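Local coordinates for putative peptidyl-arginine deiminase family protein (Campylobacter jejuni subsp. jejuni serotype O:2, PDB 6B10), which probably hydrolyses agmatine to N-carbamoylputrescine and ammonia, a step of polyamine biosynthesis leading toward putrescine, at residues W87-G92 with S320-C325; Y21-L26 with Q326-G331. All blocks are in the same frame, centred on the assembly; numbering follows the deposited sequence.

Contact 1 (W87-G92 with S320-C325). With K (potassium ion), chain E.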
loop_
_atom_site.group_PDB
_atom_site.type_symbol
_atom_site.label_atom_id
_atom_site.label_comp_id
_atom_site.label_asym_id
_atom_site.label_seq_id
_atom_site.Cartn_x
_atom_site.Cartn_y
_atom_site.Cartn_z
ATOM N N TRP A 87 -7.153 -3.640 7.096
ATOM C CA TRP A 87 -6.033 -2.943 6.483
ATOM C C TRP A 87 -4.839 -3.879 6.382
ATOM O O TRP A 87 -3.904 -3.798 7.166
ATOM C CB TRP A 87 -5.694 -1.678 7.275
ATOM C CG TRP A 87 -6.872 -0.741 7.428
ATOM C CD1 TRP A 87 -7.476 -0.372 8.595
ATOM C CD2 TRP A 87 -7.595 -0.079 6.377
ATOM N NE1 TRP A 87 -8.520 0.484 8.338
ATOM C CE2 TRP A 87 -8.615 0.681 6.985
ATOM C CE3 TRP A 87 -7.476 -0.053 4.983
ATOM C CZ2 TRP A 87 -9.511 1.461 6.249
ATOM C CZ3 TRP A 87 -8.371 0.723 4.249
ATOM C CH2 TRP A 87 -9.373 1.468 4.886
ATOM N N ILE A 88 -4.893 -4.774 5.401
ATOM C CA ILE A 88 -3.885 -5.828 5.257
ATOM C C ILE A 88 -2.494 -5.284 4.898
ATOM O O ILE A 88 -1.488 -5.901 5.242
ATOM C CB ILE A 88 -4.338 -6.926 4.258
ATOM C CG1 ILE A 88 -3.370 -8.117 4.281
ATOM C CG2 ILE A 88 -4.458 -6.386 2.843
ATOM C CD1 ILE A 88 -3.925 -9.367 3.631
ATOM N N ARG A 89 -2.433 -4.135 4.222
ATOM C CA ARG A 89 -1.158 -3.451 3.969
ATOM C C ARG A 89 -0.358 -3.221 5.269
ATOM O O ARG A 89 0.874 -3.263 5.258
ATOM C CB ARG A 89 -1.416 -2.115 3.250
ATOM C CG ARG A 89 -0.178 -1.299 2.859
ATOM C CD ARG A 89 0.578 -1.832 1.650
ATOM N NE ARG A 89 -0.288 -2.092 0.499
ATOM C CZ ARG A 89 0.134 -2.611 -0.655
ATOM N NH1 ARG A 89 1.415 -2.890 -0.838
ATOM N NH2 ARG A 89 -0.730 -2.838 -1.636
ATOM N N ASP A 90 -1.051 -2.968 6.378
ATOM C CA ASP A 90 -0.382 -2.789 7.675
ATOM C C ASP A 90 0.370 -4.039 8.123
ATOM O O ASP A 90 1.521 -3.951 8.555
ATOM C CB ASP A 90 -1.385 -2.426 8.781
ATOM C CG ASP A 90 -1.897 -1.001 8.683
ATOM O OD1 ASP A 90 -1.135 -0.106 8.258
ATOM O OD2 ASP A 90 -3.066 -0.774 9.064
ATOM N N PHE A 91 -0.286 -5.194 8.036
ATOM C CA PHE A 91 0.264 -6.420 8.625
ATOM C C PHE A 91 0.641 -7.530 7.638
ATOM O O PHE A 91 1.368 -8.447 8.013
ATOM C CB PHE A 91 -0.672 -6.969 9.721
ATOM C CG PHE A 91 -2.009 -7.424 9.217
ATOM C CD1 PHE A 91 -2.165 -8.683 8.668
ATOM C CD2 PHE A 91 -3.120 -6.596 9.316
ATOM C CE1 PHE A 91 -3.398 -9.107 8.206
ATOM C CE2 PHE A 91 -4.355 -7.011 8.856
ATOM C CZ PHE A 91 -4.495 -8.270 8.299
ATOM N N GLY A 92 0.183 -7.457 6.393
ATOM C CA GLY A 92 0.465 -8.505 5.403
ATOM C C GLY A 92 1.943 -8.790 5.172
ATOM O O GLY A 92 2.809 -7.973 5.487
ATOM N N SER A 320 -7.392 4.100 2.486
ATOM C CA SER A 320 -7.917 4.117 1.131
ATOM C C SER A 320 -7.458 2.838 0.428
ATOM O O SER A 320 -7.102 1.878 1.102
ATOM C CB SER A 320 -7.477 5.401 0.418
ATOM O OG SER A 320 -8.101 5.528 -0.845
ATOM N N LEU A 321 -7.462 2.823 -0.903
ATOM C CA LEU A 321 -7.286 1.583 -1.670
ATOM C C LEU A 321 -6.012 0.822 -1.318
ATOM O O LEU A 321 -6.077 -0.378 -1.062
ATOM C CB LEU A 321 -7.330 1.844 -3.183
ATOM C CG LEU A 321 -8.591 2.500 -3.769
ATOM C CD1 LEU A 321 -8.429 2.694 -5.266
ATOM C CD2 LEU A 321 -9.855 1.693 -3.477
ATOM N N HIS A 322 -4.871 1.515 -1.297
ATOM C CA HIS A 322 -3.568 0.871 -1.049
ATOM C C HIS A 322 -3.509 0.237 0.340
ATOM O O HIS A 322 -2.968 -0.850 0.499
ATOM C CB HIS A 322 -2.419 1.879 -1.209
ATOM C CG HIS A 322 -1.059 1.254 -1.309
ATOM N ND1 HIS A 322 -0.091 1.421 -0.343
ATOM C CD2 HIS A 322 -0.498 0.477 -2.268
ATOM C CE1 HIS A 322 1.003 0.770 -0.695
ATOM N NE2 HIS A 322 0.783 0.187 -1.860
ATOM N N CYS A 323 -4.065 0.924 1.336
ATOM C CA CYS A 323 -4.105 0.425 2.718
ATOM C C CYS A 323 -4.898 -0.873 2.866
ATOM O O CYS A 323 -4.621 -1.678 3.748
ATOM C CB CYS A 323 -4.721 1.478 3.656
ATOM S SG CYS A 323 -3.826 3.044 3.760
ATOM N N SER A 324 -5.891 -1.068 2.007
ATOM C CA SER A 324 -6.779 -2.228 2.094
ATOM C C SER A 324 -6.296 -3.474 1.342
ATOM O O SER A 324 -7.036 -4.451 1.246
ATOM C CB SER A 324 -8.145 -1.858 1.532
ATOM O OG SER A 324 -8.116 -1.947 0.125
ATOM N N CYS A 325 -5.087 -3.456 0.790
ATOM C CA CYS A 325 -4.634 -4.594 0.009
ATOM C C CYS A 325 -3.145 -4.840 0.140
ATOM O O CYS A 325 -2.398 -3.999 0.645
ATOM C CB CYS A 325 -5.031 -4.422 -1.457
ATOM S SG CYS A 325 -4.272 -3.019 -2.322
HETATM K K K E . 3.297 -8.613 10.073
HETATM O O HOH W 1 3.680 -5.654 9.753
#
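Arg89 and His322 stack flat on one another in the interior of the pentein fold, the α/β-propeller of guanidine-modifying enzymes, where the short helical turn 88-91 meets the loop 320-325. Their planes are inclined by only 14°, with centres 3.5 Å apart; His322 NE2 lies over the middle of the guanidinium and Arg89 NE over the middle of the imidazole. Bends at chi2 and chi3 fold the arginine back on the loop, and Arg89 NE donates to His322 O at 3.0 Å in a fairly straight bond (161°), from above the carbonyl plane. Arg89 NH2 has its stronger partner in Asn327 OD1; it also makes a weak bond to Cys325 SG, which lies at the guanidinium edge 3.6 Å away. Both nitrogens of the imidazole are engaged, ND1 by Asp209 OD2 and NE2 by Glu15 OE1, which fixes the ring's rotation under the arginine. Cys323 O receives a weak bond from Arg89 N at 3.3 Å and a CA-H contact from Trp87. The indole packs Trp87 CE3 against Cys323 CB at 3.4 Å and turns an edge to Ser324 N. At the far end of the turn, Phe91 O binds the potassium ion at 2.8 Å, alongside Asp106, Phe107 and a water. Within the loop, Ser324 OG donates to Leu321 O at 2.8 Å, reaching that oxygen from the same face as Ser324 N.

Contact 2 (Y21-L26 with Q326-G331)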
loop_
_atom_site.group_PDB
_atom_site.type_symbol
_atom_site.label_atom_id
_atom_site.label_comp_id
_atom_site.label_asym_id
_atom_site.label_seq_id
_atom_site.Cartn_x
_atom_site.Cartn_y
_atom_site.Cartn_z
ATOM N N TYR A 21 -1.178 -12.405 -6.973
ATOM C CA TYR A 21 -2.409 -12.051 -6.266
ATOM C C TYR A 21 -2.407 -10.613 -5.769
ATOM O O TYR A 21 -1.356 -10.069 -5.424
ATOM C CB TYR A 21 -2.574 -12.919 -5.022
ATOM C CG TYR A 21 -2.937 -14.370 -5.258
ATOM C CD1 TYR A 21 -4.259 -14.756 -5.447
ATOM C CD2 TYR A 21 -1.960 -15.363 -5.245
ATOM C CE1 TYR A 21 -4.597 -16.083 -5.631
ATOM C CE2 TYR A 21 -2.288 -16.695 -5.437
ATOM C CZ TYR A 21 -3.605 -17.048 -5.626
ATOM O OH TYR A 21 -3.931 -18.372 -5.812
ATOM N N LEU A 22 -3.597 -10.014 -5.719
ATOM C CA LEU A 22 -3.870 -8.933 -4.779
ATOM C C LEU A 22 -4.698 -9.525 -3.635
ATOM O O LEU A 22 -5.702 -10.208 -3.855
ATOM C CB LEU A 22 -4.616 -7.766 -5.435
ATOM C CG LEU A 22 -4.616 -6.461 -4.620
ATOM C CD1 LEU A 22 -3.237 -5.822 -4.592
ATOM C CD2 LEU A 22 -5.621 -5.457 -5.161
ATOM N N MET A 23 -4.269 -9.255 -2.414
ATOM C CA MET A 23 -4.880 -9.852 -1.247
ATOM C C MET A 23 -5.587 -8.792 -0.416
ATOM O O MET A 23 -5.050 -7.711 -0.190
ATOM C CB MET A 23 -3.811 -10.552 -0.426
ATOM C CG MET A 23 -3.007 -11.554 -1.243
ATOM S SD MET A 23 -1.793 -12.465 -0.280
ATOM C CE MET A 23 -0.798 -11.141 0.391
ATOM N N LEU A 24 -6.803 -9.110 0.019
ATOM C CA LEU A 24 -7.608 -8.212 0.838
ATOM C C LEU A 24 -8.258 -8.963 2.000
ATOM O O LEU A 24 -8.521 -10.167 1.918
ATOM C CB LEU A 24 -8.699 -7.551 -0.011
ATOM C CG LEU A 24 -8.244 -6.844 -1.296
ATOM C CD1 LEU A 24 -8.388 -7.752 -2.504
ATOM C CD2 LEU A 24 -9.015 -5.548 -1.531
ATOM N N SER A 25 -8.515 -8.236 3.080
ATOM C CA SER A 25 -9.233 -8.769 4.227
ATOM C C SER A 25 -10.610 -8.116 4.295
ATOM O O SER A 25 -10.728 -6.940 4.634
ATOM C CB SER A 25 -8.450 -8.496 5.504
ATOM O OG SER A 25 -9.150 -8.977 6.637
ATOM N N LEU A 26 -11.647 -8.884 3.971
ATOM C CA LEU A 26 -13.015 -8.368 3.927
ATOM C C LEU A 26 -13.483 -7.743 5.243
ATOM O O LEU A 26 -13.136 -8.226 6.325
ATOM C CB LEU A 26 -13.997 -9.469 3.525
ATOM C CG LEU A 26 -13.917 -9.963 2.083
ATOM C CD1 LEU A 26 -14.913 -11.090 1.875
ATOM C CD2 LEU A 26 -14.174 -8.845 1.080
ATOM N N GLN A 326 -2.725 -6.026 -0.274
ATOM C CA GLN A 326 -1.313 -6.368 -0.303
ATOM C C GLN A 326 -1.019 -7.142 -1.584
ATOM O O GLN A 326 -1.841 -7.924 -2.059
ATOM C CB GLN A 326 -0.933 -7.176 0.937
ATOM C CG GLN A 326 0.542 -7.549 1.041
ATOM C CD GLN A 326 1.470 -6.344 1.038
ATOM O OE1 GLN A 326 1.702 -5.727 -0.005
ATOM N NE2 GLN A 326 2.012 -6.008 2.204
ATOM N N ASN A 327 0.155 -6.903 -2.143
ATOM C CA ASN A 327 0.549 -7.533 -3.388
ATOM C C ASN A 327 1.393 -8.760 -3.091
ATOM O O ASN A 327 2.212 -8.747 -2.178
ATOM C CB ASN A 327 1.339 -6.536 -4.253
ATOM C CG ASN A 327 0.656 -5.187 -4.343
ATOM O OD1 ASN A 327 0.837 -4.327 -3.478
ATOM N ND2 ASN A 327 -0.155 -5.004 -5.378
ATOM N N ARG A 328 1.176 -9.820 -3.859
ATOM C CA ARG A 328 2.014 -11.013 -3.796
ATOM C C ARG A 328 2.553 -11.214 -5.199
ATOM O O ARG A 328 1.789 -11.383 -6.149
ATOM C CB ARG A 328 1.210 -12.229 -3.324
ATOM C CG ARG A 328 1.982 -13.543 -3.380
ATOM C CD ARG A 328 1.254 -14.664 -2.650
ATOM N NE ARG A 328 1.770 -15.977 -3.049
ATOM C CZ ARG A 328 2.813 -16.596 -2.495
ATOM N NH1 ARG A 328 3.488 -16.046 -1.489
ATOM N NH2 ARG A 328 3.188 -17.784 -2.955
ATOM N N PHE A 329 3.873 -11.163 -5.331
ATOM C CA PHE A 329 4.487 -11.086 -6.650
ATOM C C PHE A 329 4.665 -12.454 -7.289
ATOM O O PHE A 329 4.655 -13.476 -6.604
ATOM C CB PHE A 329 5.792 -10.285 -6.584
ATOM C CG PHE A 329 5.559 -8.849 -6.229
ATOM C CD1 PHE A 329 5.316 -7.909 -7.219
ATOM C CD2 PHE A 329 5.485 -8.455 -4.898
ATOM C CE1 PHE A 329 5.043 -6.592 -6.895
ATOM C CE2 PHE A 329 5.219 -7.136 -4.567
ATOM C CZ PHE A 329 5.000 -6.205 -5.569
ATOM N N LYS A 330 4.786 -12.442 -8.611
ATOM C CA LYS A 330 4.923 -13.650 -9.416
ATOM C C LYS A 330 6.398 -14.002 -9.590
ATOM O O LYS A 330 7.230 -13.125 -9.822
ATOM C CB LYS A 330 4.287 -13.427 -10.792
ATOM C CG LYS A 330 4.197 -14.667 -11.680
ATOM C CD LYS A 330 3.928 -14.270 -13.122
ATOM C CE LYS A 330 3.946 -15.462 -14.069
ATOM N NZ LYS A 330 2.671 -16.229 -14.047
ATOM N N GLY A 331 6.713 -15.289 -9.485
ATOM C CA GLY A 331 8.069 -15.777 -9.733
ATOM C C GLY A 331 8.384 -17.049 -8.981
ATOM O O GLY A 331 7.539 -17.581 -8.258
#
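With its CG swung opposite the main-chain nitrogen (chi1 -165°) and chi2 near +70°, Leu22 lays CD1 alongside Asn327, 3.3 Å from Asn327 ND2, on one face of an antiparallel strand pair. On the other face Met23 bends at its last torsion (chi3 -58°), bringing CE back over the neighbouring strand to within 3.9 Å of Gln326 CG. Tyr21 and Arg328 run side by side on that face, the arginine extended from CG to NE, with Tyr21 CD2 4.2 Å from Arg328 CD and near the guanidinium plane. Two hydrogen-bonded pairs flank the non-hydrogen-bonded pair Leu22-Asn327: Tyr21 N bonds to Arg328 O, Arg328 N to Tyr21 O, Met23 N to Gln326 O and Gln326 N to Met23 O, at 2.8 to 3.2 Å. Gln326 folds its amide back along its own strand, where OE1 accepts from Asn327 N at 2.9 Å. The polar ends reach further: Tyr21 OH meets Glu77, Asn327 OD1 accepts from Arg89 NH2 while its ND2 meets Gln19, and Arg328 forms a salt bridge with Glu135. The pair joins the two ends of the pentein chain, its last strand meeting a sheet otherwise drawn from the first 80 residues. Strand 326-329 is one edge of this mixed sheet and strand 76-80 the other, with 56-61 beside 19-25; helix 120-133 packs on the Tyr21-Met23 face and helix 37-52 against Leu22.

How the contacts relate
Contact 1 lies nested along the chain inside the loop that contact 2 closes, and the two are consecutive at one end: the loop 320-325 runs straight into strand 326-329. Their centres are 10 Å apart, yet they touch directly. Arg89 NH2 stands 2.8 Å from Asn327 OD1, probably a hydrogen bond, so the arginine that stacks in contact 1 is also tied to the edge strand of contact 2. Packing joins them too: Ile88 CG2 and Cys325 CB come within 3.4 Å and 3.5 Å of Met23 O. The potassium ion belongs to contact 1, while in contact 2 the nearest side-chain atom of Gln326 is about 8 Å from the ion.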